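Local atomic coordinates of GXWXG domain-containing protein (Thermomonospora curvata, PDB entry 4MVE), a protein that is of unknown function but combines a GXWXG region and a DUF4334 region in one small, antiparallel beta-sheet fold. Residues R72-L78 with L93-R99; L103-A109 with D120-R124; D127-A133 with F145-R151. One frame throughout, in Å; residues are numbered along the deposited sequence.

Contact 1. Residues R72-L78 with L93-R99; sequences RDHVEPL and LGLARLR
Arg72 and Arg99 lay their guanidinium groups flat on one another, planes 8° apart and centres 3.9 Å from each other, an offset pair in which the two side chains run at about a right angle. Flat-on stacking of arginines is a familiar arrangement, and here the Asp73 carboxylate at the edge of Arg99 probably helps balance the charge. Its OD1 takes both end nitrogens of Arg99, NH1 and NH2, each at 3.0 Å, so one oxygen receives an end-on grip. OD1 sits near the guanidinium plane, while the carboxylate is turned 72° from that plane. NH1 of Arg99 also donates to the carbonyl O of its neighbour Leu98, and the two acceptors together fix how the flat group is turned. Arg72 reaches the stack with an extended chain, its CG opposite the backbone N (chi1 -176°), whereas Arg99 folds back at its second torsion.

Between these charges and the apolar end, the backbones of strands 74-81 and 96-103 meet at a single antiparallel bridge, the hydrogen-bonded pair Val75 and Ala96. Val75 N donates to Ala96 O at 3.1 Å; the return bond is weak. The strands cross well away from antiparallel, consistent with a single bridge; beyond it Leu98 N donates to Arg72 O at 2.7 Å. This is where the sheet brings the GXWXG region against the DUF4334 region.

Beside the bridge, the CG2 branch of Val75 points at Leu98 CG, 4.0 Å away, the two side chains crossing nearly perpendicularly, with Phe69 of strand 64-71 touching both. The Pro77 ring brings CG near Ala96 CB and CD beside Leu95 CD2. Farther along, Leu78 and Leu93 meet through their CD1 methyls, 3.9 Å apart, and Trp64 packs on Leu78.

Contact 2. Residues L103-A109 with D120-R124; sequences LRGTVSA and DHFRR
Strands 106-109 and 120-124 run at 94° to each other here, joined by Phe122 N donating to Ala109 O at 2.9 Å, while a type I' turn from Leu103 to Thr106 reverses the chain, leaving both ends of the turn beside His121 and Arg123. Leu103 puts its CB over one face of the His121 ring, a CH-pi contact 3.7 Å from the centroid, and its CD2 reaches CB and CG of the same histidine. Arg123 bends at chi2 (-86°) and brings its guanidinium under Thr106, whose CB and CG2 lie over one face; CG2 is 3.7 Å from CZ. A water in the guanidinium plane accepts from Arg123 NH2 at 3.3 Å and donates to Thr106 O. Ser108 turns OG opposite its own backbone N (chi1 -168°) and donates to Phe122 O at 2.6 Å, nearly along the C=O axis; Val35 N donates to that same hydroxyl. Across the ring, His121 NE2 pairs with Asp135, whereas its ND1 is buried without a partner in the model. Ser108 OG thus supplies the donor for Phe122 O next to the one backbone bond, consistent with side chains and water bridging the strands where they cross steeply.

Contact 3. Residues D127-A133 with F145-R151; sequences DDMVVGA and FHLTRER
Gly132 and Phe145 form one of the two hydrogen-bonded pairs of this antiparallel hairpin, the other being Val130 with Leu147; each pair is closed by two N-H...O bonds, of which Gly132 N to Phe145 O is 2.8 Å. Between and beyond them, Met129 with Thr148 and Val131 with His146 are non-hydrogen-bonded pairs. Arg149 N adds a further bond to Asp128 O at the open end.

Apolar and aromatic contacts lie on the Val130, Leu147 and Phe145 face. The Phe145 ring swings back across the glycine, its CG set between the backbone N and the carbonyl carbon (chi1 67°), so that Gly132 CA stands 4.0 Å from the ring centroid; the ring leaves too little room for a CB at Gly132, CZ of Phe145 lying close by. Val130 CG2 meets Leu147 CB at 3.8 Å. On the other face, selenomethionine Met129 lies alongside Thr148.

Charges gather at the strand ends. Arg149 grips Asp127 O side-on with NE and NH2, the latter at 2.8 Å, and this oxygen lies in the guanidinium plane. NE also makes a weak salt bridge to Asp128 OD1, and Asp128 OD2 meets NH1 of the poorly ordered Arg151 at 3.0 Å. With an alanine in place of Arg149, Asp127 O is likely to lose both side-chain donors and the Asp128 carboxylate one of its partners.

Phe122 of strand 118-124 and Trp44 of strand 42-48 pack on the Val130 and Leu147 face, while helix 5-16 covers Met129, Val131, His146 and Thr148 through Ile14 and Leu10.

Overall arrangement
All three contacts belong to one antiparallel sheet and follow one another along the chain without overlapping. Contacts 2 and 3 are neighbours, their centres about 13 Å apart, because strands 118-124 and 129-136 pair directly: His121 O lies 2.8 Å from Ala133 N, and Arg123 O 3.0 Å from Val131 N, both probable hydrogen bonds. Contacts 1 and 2, centres about 17 Å apart, are linked through strands 96-103 and 106-113, consecutive in the chain and adjacent in the sheet; their segments touch where Leu98 CD2 comes 4.2 Å from Phe122 CE2. Contact 1 does not touch contact 3, whose nearest atoms are about 7 Å away. Phe122 touches Leu98 of contact 1 as well as Val130, Phe145 and Leu147 of contact 3.

Contact 1. Residues R72-L78 with L93-R99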
loop_
_atom_site.group_PDB
_atom_site.type_symbol
_atom_site.label_atom_id
_atom_site.label_comp_id
_atom_site.label_asym_id
_atom_site.label_seq_id
_atom_site.Cartn_x
_atom_site.Cartn_y
_atom_site.Cartn_z
ATOM N N ARG A 72 7.250 12.632 -6.815
ATOM C CA ARG A 72 7.187 12.840 -5.356
ATOM C C ARG A 72 5.945 13.655 -4.930
ATOM O O ARG A 72 5.486 13.537 -3.793
ATOM C CB ARG A 72 8.478 13.584 -4.935
ATOM C CG ARG A 72 8.692 13.845 -3.449
ATOM C CD ARG A 72 9.966 14.659 -3.262
ATOM N NE ARG A 72 10.125 15.161 -1.894
ATOM C CZ ARG A 72 9.802 16.393 -1.502
ATOM N NH1 ARG A 72 10.010 16.772 -0.247
ATOM N NH2 ARG A 72 9.277 17.257 -2.364
ATOM N N ASP A 73 5.420 14.487 -5.835
ATOM C CA ASP A 73 4.333 15.381 -5.515
ATOM C C ASP A 73 3.030 14.985 -6.143
ATOM O O ASP A 73 2.005 15.583 -5.806
ATOM C CB ASP A 73 4.702 16.795 -5.933
ATOM C CG ASP A 73 5.697 17.441 -4.979
ATOM O OD1 ASP A 73 5.484 17.348 -3.731
ATOM O OD2 ASP A 73 6.672 18.056 -5.469
ATOM N N HIS A 74 3.034 13.994 -7.040
ATOM C CA HIS A 74 1.802 13.629 -7.742
ATOM C C HIS A 74 1.603 12.115 -7.803
ATOM O O HIS A 74 2.237 11.420 -8.591
ATOM C CB HIS A 74 1.799 14.255 -9.149
ATOM C CG HIS A 74 1.907 15.756 -9.145
ATOM N ND1 HIS A 74 3.092 16.401 -9.492
ATOM C CD2 HIS A 74 0.975 16.695 -8.853
ATOM C CE1 HIS A 74 2.829 17.695 -9.439
ATOM N NE2 HIS A 74 1.578 17.924 -9.038
ATOM N N VAL A 75 0.692 11.620 -6.953
ATOM C CA VAL A 75 0.321 10.216 -6.801
ATOM C C VAL A 75 -1.197 10.027 -6.993
ATOM O O VAL A 75 -1.996 10.767 -6.407
ATOM C CB VAL A 75 0.753 9.720 -5.387
ATOM C CG1 VAL A 75 0.389 8.248 -5.157
ATOM C CG2 VAL A 75 2.257 9.932 -5.159
ATOM N N GLU A 76 -1.587 8.988 -7.733
ATOM C CA GLU A 76 -2.988 8.593 -7.850
ATOM C C GLU A 76 -3.173 7.446 -6.867
ATOM O O GLU A 76 -2.666 6.358 -7.105
ATOM C CB GLU A 76 -3.389 8.242 -9.294
ATOM C CG GLU A 76 -3.132 9.403 -10.258
ATOM C CD GLU A 76 -3.181 9.023 -11.726
ATOM O OE1 GLU A 76 -2.888 7.848 -12.040
ATOM O OE2 GLU A 76 -3.467 9.905 -12.568
ATOM N N PRO A 77 -3.801 7.688 -5.694
ATOM C CA PRO A 77 -3.880 6.619 -4.685
ATOM C C PRO A 77 -4.913 5.536 -4.949
ATOM O O PRO A 77 -4.796 4.439 -4.386
ATOM C CB PRO A 77 -4.230 7.373 -3.399
ATOM C CG PRO A 77 -4.954 8.594 -3.859
ATOM C CD PRO A 77 -4.417 8.949 -5.219
ATOM N N LEU A 78 -5.942 5.834 -5.742
ATOM C CA LEU A 78 -7.051 4.882 -5.930
ATOM C C LEU A 78 -7.394 4.609 -7.357
ATOM O O LEU A 78 -8.439 5.050 -7.848
ATOM C CB LEU A 78 -8.317 5.380 -5.200
ATOM C CG LEU A 78 -8.152 5.641 -3.691
ATOM C CD1 LEU A 78 -9.316 6.443 -3.176
ATOM C CD2 LEU A 78 -8.045 4.304 -2.909
ATOM N N LEU A 93 -11.676 11.275 -3.302
ATOM C CA LEU A 93 -11.070 11.372 -1.959
ATOM C C LEU A 93 -9.827 12.278 -1.989
ATOM O O LEU A 93 -9.146 12.441 -0.972
ATOM C CB LEU A 93 -10.693 9.975 -1.407
ATOM C CG LEU A 93 -11.860 9.158 -0.853
ATOM C CD1 LEU A 93 -12.488 8.330 -1.933
ATOM C CD2 LEU A 93 -11.373 8.182 0.192
ATOM N N GLY A 94 -9.519 12.802 -3.167
ATOM C CA GLY A 94 -8.360 13.661 -3.366
ATOM C C GLY A 94 -7.173 12.844 -3.848
ATOM O O GLY A 94 -7.234 11.604 -3.922
ATOM N N LEU A 95 -6.079 13.540 -4.168
ATOM C CA LEU A 95 -4.889 12.894 -4.670
ATOM C C LEU A 95 -3.885 12.695 -3.525
ATOM O O LEU A 95 -4.305 12.602 -2.362
ATOM C CB LEU A 95 -4.303 13.655 -5.897
ATOM C CG LEU A 95 -5.193 13.564 -7.162
ATOM C CD1 LEU A 95 -4.743 14.521 -8.226
ATOM C CD2 LEU A 95 -5.216 12.146 -7.744
ATOM N N ALA A 96 -2.588 12.508 -3.848
ATOM C CA ALA A 96 -1.615 12.214 -2.820
ATOM C C ALA A 96 -0.201 12.582 -3.273
ATOM O O ALA A 96 -0.005 13.102 -4.369
ATOM C CB ALA A 96 -1.690 10.736 -2.445
ATOM N N ARG A 97 0.762 12.394 -2.381
ATOM C CA ARG A 97 2.163 12.686 -2.638
ATOM C C ARG A 97 3.038 11.797 -1.751
ATOM O O ARG A 97 2.522 11.083 -0.874
ATOM C CB ARG A 97 2.466 14.189 -2.465
ATOM C CG ARG A 97 2.336 14.684 -1.057
ATOM C CD ARG A 97 1.892 16.153 -0.974
ATOM N NE ARG A 97 1.719 16.512 0.441
ATOM C CZ ARG A 97 0.764 16.033 1.244
ATOM N NH1 ARG A 97 -0.167 15.202 0.770
ATOM N NH2 ARG A 97 0.716 16.399 2.517
ATOM N N LEU A 98 4.335 11.787 -2.031
ATOM C CA LEU A 98 5.300 10.963 -1.299
ATOM C C LEU A 98 6.254 11.802 -0.490
ATOM O O LEU A 98 6.756 12.830 -0.970
ATOM C CB LEU A 98 6.131 10.120 -2.268
ATOM C CG LEU A 98 5.418 8.950 -2.987
ATOM C CD1 LEU A 98 6.197 8.544 -4.234
ATOM C CD2 LEU A 98 5.267 7.740 -2.062
ATOM N N ARG A 99 6.497 11.361 0.742
ATOM C CA ARG A 99 7.472 11.988 1.653
ATOM C C ARG A 99 8.179 10.882 2.432
ATOM O O ARG A 99 7.725 9.721 2.396
ATOM C CB ARG A 99 6.790 12.969 2.618
ATOM C CG ARG A 99 6.089 14.184 1.958
ATOM C CD ARG A 99 7.134 15.087 1.268
ATOM N NE ARG A 99 6.594 16.359 0.800
ATOM C CZ ARG A 99 6.123 16.587 -0.425
ATOM N NH1 ARG A 99 6.016 15.594 -1.300
ATOM N NH2 ARG A 99 5.703 17.795 -0.764
#

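Contact 2. Residues L103-A109 with D120-R124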
loop_
_atom_site.group_PDB
_atom_site.type_symbol
_atom_site.label_atom_id
_atom_site.label_comp_id
_atom_site.label_asym_id
_atom_site.label_seq_id
_atom_site.Cartn_x
_atom_site.Cartn_y
_atom_site.Cartn_z
ATOM N N LEU A 103 7.982 5.455 11.085
ATOM C CA LEU A 103 7.004 4.570 11.674
ATOM C C LEU A 103 7.776 3.577 12.492
ATOM O O LEU A 103 8.578 2.825 11.928
ATOM C CB LEU A 103 6.090 3.881 10.651
ATOM C CG LEU A 103 5.152 2.788 11.278
ATOM C CD1 LEU A 103 3.967 3.428 12.032
ATOM C CD2 LEU A 103 4.656 1.817 10.231
ATOM N N ARG A 104 7.580 3.603 13.834
ATOM C CA ARG A 104 8.258 2.720 14.793
ATOM C C ARG A 104 9.777 2.872 14.715
ATOM O O ARG A 104 10.506 1.883 14.709
ATOM C CB ARG A 104 7.864 1.258 14.546
ATOM C CG ARG A 104 6.399 1.040 14.670
ATOM C CD ARG A 104 6.011 -0.320 14.187
ATOM N NE ARG A 104 4.572 -0.382 14.244
ATOM C CZ ARG A 104 3.796 -1.027 13.394
ATOM N NH1 ARG A 104 4.329 -1.795 12.442
ATOM N NH2 ARG A 104 2.479 -0.950 13.510
ATOM N N GLY A 105 10.226 4.108 14.591
ATOM C CA GLY A 105 11.646 4.430 14.493
ATOM C C GLY A 105 12.283 4.209 13.134
ATOM O O GLY A 105 13.485 4.433 12.992
ATOM N N THR A 106 11.513 3.741 12.123
ATOM C CA THR A 106 12.093 3.530 10.803
ATOM C C THR A 106 11.489 4.523 9.854
ATOM O O THR A 106 10.271 4.600 9.732
ATOM C CB THR A 106 11.928 2.092 10.315
ATOM O OG1 THR A 106 12.592 1.214 11.222
ATOM C CG2 THR A 106 12.463 1.884 8.887
ATOM N N VAL A 107 12.363 5.280 9.200
ATOM C CA VAL A 107 12.053 6.285 8.194
ATOM C C VAL A 107 12.077 5.599 6.822
ATOM O O VAL A 107 13.051 4.982 6.478
ATOM C CB VAL A 107 13.070 7.467 8.282
ATOM C CG1 VAL A 107 12.944 8.402 7.076
ATOM C CG2 VAL A 107 12.913 8.248 9.601
ATOM N N SER A 108 11.003 5.709 6.062
ATOM C CA SER A 108 10.873 5.150 4.724
ATOM C C SER A 108 9.944 6.014 3.900
ATOM O O SER A 108 9.292 6.919 4.439
ATOM C CB SER A 108 10.311 3.732 4.798
ATOM O OG SER A 108 10.441 3.088 3.535
ATOM N N ALA A 109 9.876 5.743 2.595
ATOM C CA ALA A 109 8.915 6.405 1.731
ATOM C C ALA A 109 7.500 6.089 2.225
ATOM O O ALA A 109 7.178 4.958 2.622
ATOM C CB ALA A 109 9.082 5.952 0.287
ATOM N N ASP A 120 0.486 5.955 4.162
ATOM C CA ASP A 120 0.870 4.558 3.883
ATOM C C ASP A 120 2.387 4.454 3.892
ATOM O O ASP A 120 3.036 4.982 2.982
ATOM C CB ASP A 120 0.315 4.046 2.545
ATOM C CG ASP A 120 -1.184 4.218 2.344
ATOM O OD1 ASP A 120 -1.944 4.071 3.333
ATOM O OD2 ASP A 120 -1.600 4.424 1.193
ATOM N N HIS A 121 2.943 3.783 4.915
ATOM C CA HIS A 121 4.397 3.586 5.139
ATOM C C HIS A 121 4.850 2.349 4.384
ATOM O O HIS A 121 4.313 1.266 4.616
ATOM C CB HIS A 121 4.697 3.456 6.634
ATOM C CG HIS A 121 4.188 4.603 7.447
ATOM N ND1 HIS A 121 5.029 5.664 7.831
ATOM C CD2 HIS A 121 2.952 4.815 7.967
ATOM C CE1 HIS A 121 4.279 6.460 8.566
ATOM N NE2 HIS A 121 3.027 5.978 8.699
ATOM N N PHE A 122 5.755 2.517 3.410
ATOM C CA PHE A 122 6.185 1.405 2.552
ATOM C C PHE A 122 7.497 0.766 2.990
ATOM O O PHE A 122 8.461 1.462 3.309
ATOM C CB PHE A 122 6.324 1.886 1.107
ATOM C CG PHE A 122 5.046 2.416 0.530
ATOM C CD1 PHE A 122 3.919 1.603 0.432
ATOM C CD2 PHE A 122 4.946 3.740 0.116
ATOM C CE1 PHE A 122 2.722 2.106 -0.082
ATOM C CE2 PHE A 122 3.750 4.241 -0.371
ATOM C CZ PHE A 122 2.649 3.416 -0.491
ATOM N N ARG A 123 7.550 -0.566 2.952
ATOM C CA ARG A 123 8.792 -1.298 3.208
ATOM C C ARG A 123 8.996 -2.274 2.065
ATOM O O ARG A 123 8.031 -2.790 1.538
ATOM C CB ARG A 123 8.768 -2.032 4.566
ATOM C CG ARG A 123 8.564 -1.163 5.787
ATOM C CD ARG A 123 9.798 -0.523 6.392
ATOM N NE ARG A 123 9.389 0.316 7.528
ATOM C CZ ARG A 123 9.330 -0.101 8.791
ATOM N NH1 ARG A 123 9.717 -1.331 9.112
ATOM N NH2 ARG A 123 8.903 0.716 9.745
ATOM N N ARG A 124 10.235 -2.575 1.731
ATOM C CA ARG A 124 10.594 -3.449 0.631
ATOM C C ARG A 124 10.374 -4.927 0.957
ATOM O O ARG A 124 10.851 -5.402 1.985
ATOM C CB ARG A 124 12.099 -3.230 0.270
ATOM C CG ARG A 124 12.587 -4.016 -0.961
ATOM C CD ARG A 124 14.073 -3.788 -1.223
ATOM N NE ARG A 124 14.541 -4.482 -2.430
ATOM C CZ ARG A 124 15.022 -5.721 -2.444
ATOM N NH1 ARG A 124 15.112 -6.419 -1.319
ATOM N NH2 ARG A 124 15.405 -6.275 -3.583
HETATM O O HOH W 1 8.508 3.498 8.021
#

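Contact 3. Residues D127-A133 with F145-R151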
loop_
_atom_site.group_PDB
_atom_site.type_symbol
_atom_site.label_atom_id
_atom_site.label_comp_id
_atom_site.label_asym_id
_atom_site.label_seq_id
_atom_site.Cartn_x
_atom_site.Cartn_y
_atom_site.Cartn_z
ATOM N N ASP A 127 12.389 -6.013 -5.254
ATOM C CA ASP A 127 12.329 -4.869 -6.186
ATOM C C ASP A 127 10.918 -4.567 -6.744
ATOM O O ASP A 127 10.650 -3.426 -7.133
ATOM C CB ASP A 127 13.285 -5.111 -7.362
ATOM C CG ASP A 127 14.746 -5.072 -6.953
ATOM O OD1 ASP A 127 15.051 -4.486 -5.886
ATOM O OD2 ASP A 127 15.580 -5.636 -7.688
ATOM N N ASP A 128 10.035 -5.591 -6.789
ATOM C CA ASP A 128 8.711 -5.440 -7.372
ATOM C C ASP A 128 7.566 -5.626 -6.383
ATOM O O ASP A 128 6.416 -5.718 -6.819
ATOM C CB ASP A 128 8.568 -6.450 -8.516
ATOM C CG ASP A 128 9.565 -6.223 -9.627
ATOM O OD1 ASP A 128 9.976 -5.049 -9.830
ATOM O OD2 ASP A 128 9.965 -7.218 -10.272
HETATM N N MSE A 129 7.864 -5.678 -5.067
HETATM C CA MSE A 129 6.859 -5.861 -4.010
HETATM C C MSE A 129 7.207 -5.060 -2.779
HETATM O O MSE A 129 8.360 -5.051 -2.355
HETATM C CB MSE A 129 6.704 -7.334 -3.599
HETATM C CG MSE A 129 6.159 -8.230 -4.674
HETATM SE SE MSE A 129 6.068 -10.039 -3.977
HETATM C CE MSE A 129 5.268 -10.854 -5.515
ATOM N N VAL A 130 6.216 -4.382 -2.233
ATOM C CA VAL A 130 6.290 -3.610 -0.976
ATOM C C VAL A 130 5.091 -3.951 -0.130
ATOM O O VAL A 130 4.052 -4.304 -0.678
ATOM C CB VAL A 130 6.368 -2.058 -1.152
ATOM C CG1 VAL A 130 7.563 -1.622 -1.992
ATOM C CG2 VAL A 130 5.054 -1.465 -1.672
ATOM N N VAL A 131 5.207 -3.800 1.207
ATOM C CA VAL A 131 4.056 -3.929 2.094
ATOM C C VAL A 131 3.742 -2.484 2.477
ATOM O O VAL A 131 4.669 -1.734 2.728
ATOM C CB VAL A 131 4.294 -4.864 3.322
ATOM C CG1 VAL A 131 3.215 -4.667 4.387
ATOM C CG2 VAL A 131 4.314 -6.335 2.894
ATOM N N GLY A 132 2.470 -2.096 2.502
ATOM C CA GLY A 132 2.108 -0.740 2.903
ATOM C C GLY A 132 1.444 -0.823 4.253
ATOM O O GLY A 132 0.598 -1.698 4.456
ATOM N N ALA A 133 1.817 0.093 5.182
ATOM C CA ALA A 133 1.263 0.197 6.527
ATOM C C ALA A 133 0.405 1.458 6.608
ATOM O O ALA A 133 0.930 2.572 6.612
ATOM C CB ALA A 133 2.380 0.238 7.563
ATOM N N PHE A 145 -1.517 -3.589 3.616
ATOM C CA PHE A 145 -1.890 -3.944 2.255
ATOM C C PHE A 145 -0.603 -4.223 1.453
ATOM O O PHE A 145 0.496 -4.002 1.964
ATOM C CB PHE A 145 -2.785 -2.847 1.615
ATOM C CG PHE A 145 -2.081 -1.531 1.385
ATOM C CD1 PHE A 145 -2.070 -0.543 2.379
ATOM C CD2 PHE A 145 -1.426 -1.273 0.179
ATOM C CE1 PHE A 145 -1.406 0.674 2.176
ATOM C CE2 PHE A 145 -0.746 -0.069 -0.023
ATOM C CZ PHE A 145 -0.752 0.907 0.971
ATOM N N HIS A 146 -0.724 -4.693 0.202
ATOM C CA HIS A 146 0.507 -4.948 -0.547
ATOM C C HIS A 146 0.427 -4.350 -1.936
ATOM O O HIS A 146 -0.658 -4.042 -2.387
ATOM C CB HIS A 146 0.862 -6.453 -0.589
ATOM C CG HIS A 146 -0.260 -7.379 -0.964
ATOM N ND1 HIS A 146 -0.647 -7.552 -2.285
ATOM C CD2 HIS A 146 -1.034 -8.164 -0.182
ATOM C CE1 HIS A 146 -1.626 -8.438 -2.259
ATOM N NE2 HIS A 146 -1.883 -8.842 -1.021
ATOM N N LEU A 147 1.593 -4.089 -2.562
ATOM C CA LEU A 147 1.710 -3.568 -3.918
ATOM C C LEU A 147 2.738 -4.365 -4.681
ATOM O O LEU A 147 3.818 -4.638 -4.157
ATOM C CB LEU A 147 2.076 -2.062 -3.957
ATOM C CG LEU A 147 1.144 -1.052 -3.254
ATOM C CD1 LEU A 147 1.831 0.322 -3.127
ATOM C CD2 LEU A 147 -0.260 -0.979 -3.926
ATOM N N THR A 148 2.410 -4.678 -5.942
ATOM C CA THR A 148 3.209 -5.400 -6.946
ATOM C C THR A 148 3.406 -4.469 -8.138
ATOM O O THR A 148 2.435 -3.956 -8.686
ATOM C CB THR A 148 2.537 -6.724 -7.337
ATOM O OG1 THR A 148 2.341 -7.454 -6.125
ATOM C CG2 THR A 148 3.407 -7.564 -8.320
ATOM N N ARG A 149 4.660 -4.207 -8.481
ATOM C CA ARG A 149 5.034 -3.290 -9.548
ATOM C C ARG A 149 4.649 -3.843 -10.926
ATOM O O ARG A 149 4.934 -5.002 -11.226
ATOM C CB ARG A 149 6.554 -3.003 -9.482
ATOM C CG ARG A 149 7.025 -1.849 -10.366
ATOM C CD ARG A 149 8.540 -1.803 -10.556
ATOM N NE ARG A 149 9.300 -1.723 -9.294
ATOM C CZ ARG A 149 9.592 -0.600 -8.644
ATOM N NH1 ARG A 149 9.163 0.575 -9.099
ATOM N NH2 ARG A 149 10.314 -0.641 -7.532
ATOM N N GLU A 150 3.975 -3.013 -11.744
ATOM C CA GLU A 150 3.630 -3.335 -13.136
ATOM C C GLU A 150 4.910 -3.282 -13.957
ATOM O O GLU A 150 5.645 -2.300 -13.848
ATOM C CB GLU A 150 2.624 -2.314 -13.701
ATOM C CG GLU A 150 1.153 -2.685 -13.653
ATOM C CD GLU A 150 0.263 -1.777 -14.496
ATOM O OE1 GLU A 150 -0.977 -1.862 -14.341
ATOM O OE2 GLU A 150 0.796 -0.969 -15.295
ATOM N N ARG A 151 5.191 -4.319 -14.753
ATOM C CA ARG A 151 6.387 -4.419 -15.601
ATOM C C ARG A 151 6.003 -4.857 -17.013
ATOM O O ARG A 151 5.841 -4.017 -17.897
ATOM C CB ARG A 151 7.409 -5.395 -14.997
ATOM C CG ARG A 151 8.189 -4.815 -13.820
ATOM C CD ARG A 151 9.118 -5.837 -13.197
ATOM N NE ARG A 151 10.529 -5.584 -13.513
ATOM C CZ ARG A 151 11.509 -6.473 -13.359
ATOM N NH1 ARG A 151 11.247 -7.691 -12.898
ATOM N NH2 ARG A 151 12.757 -6.156 -13.679
#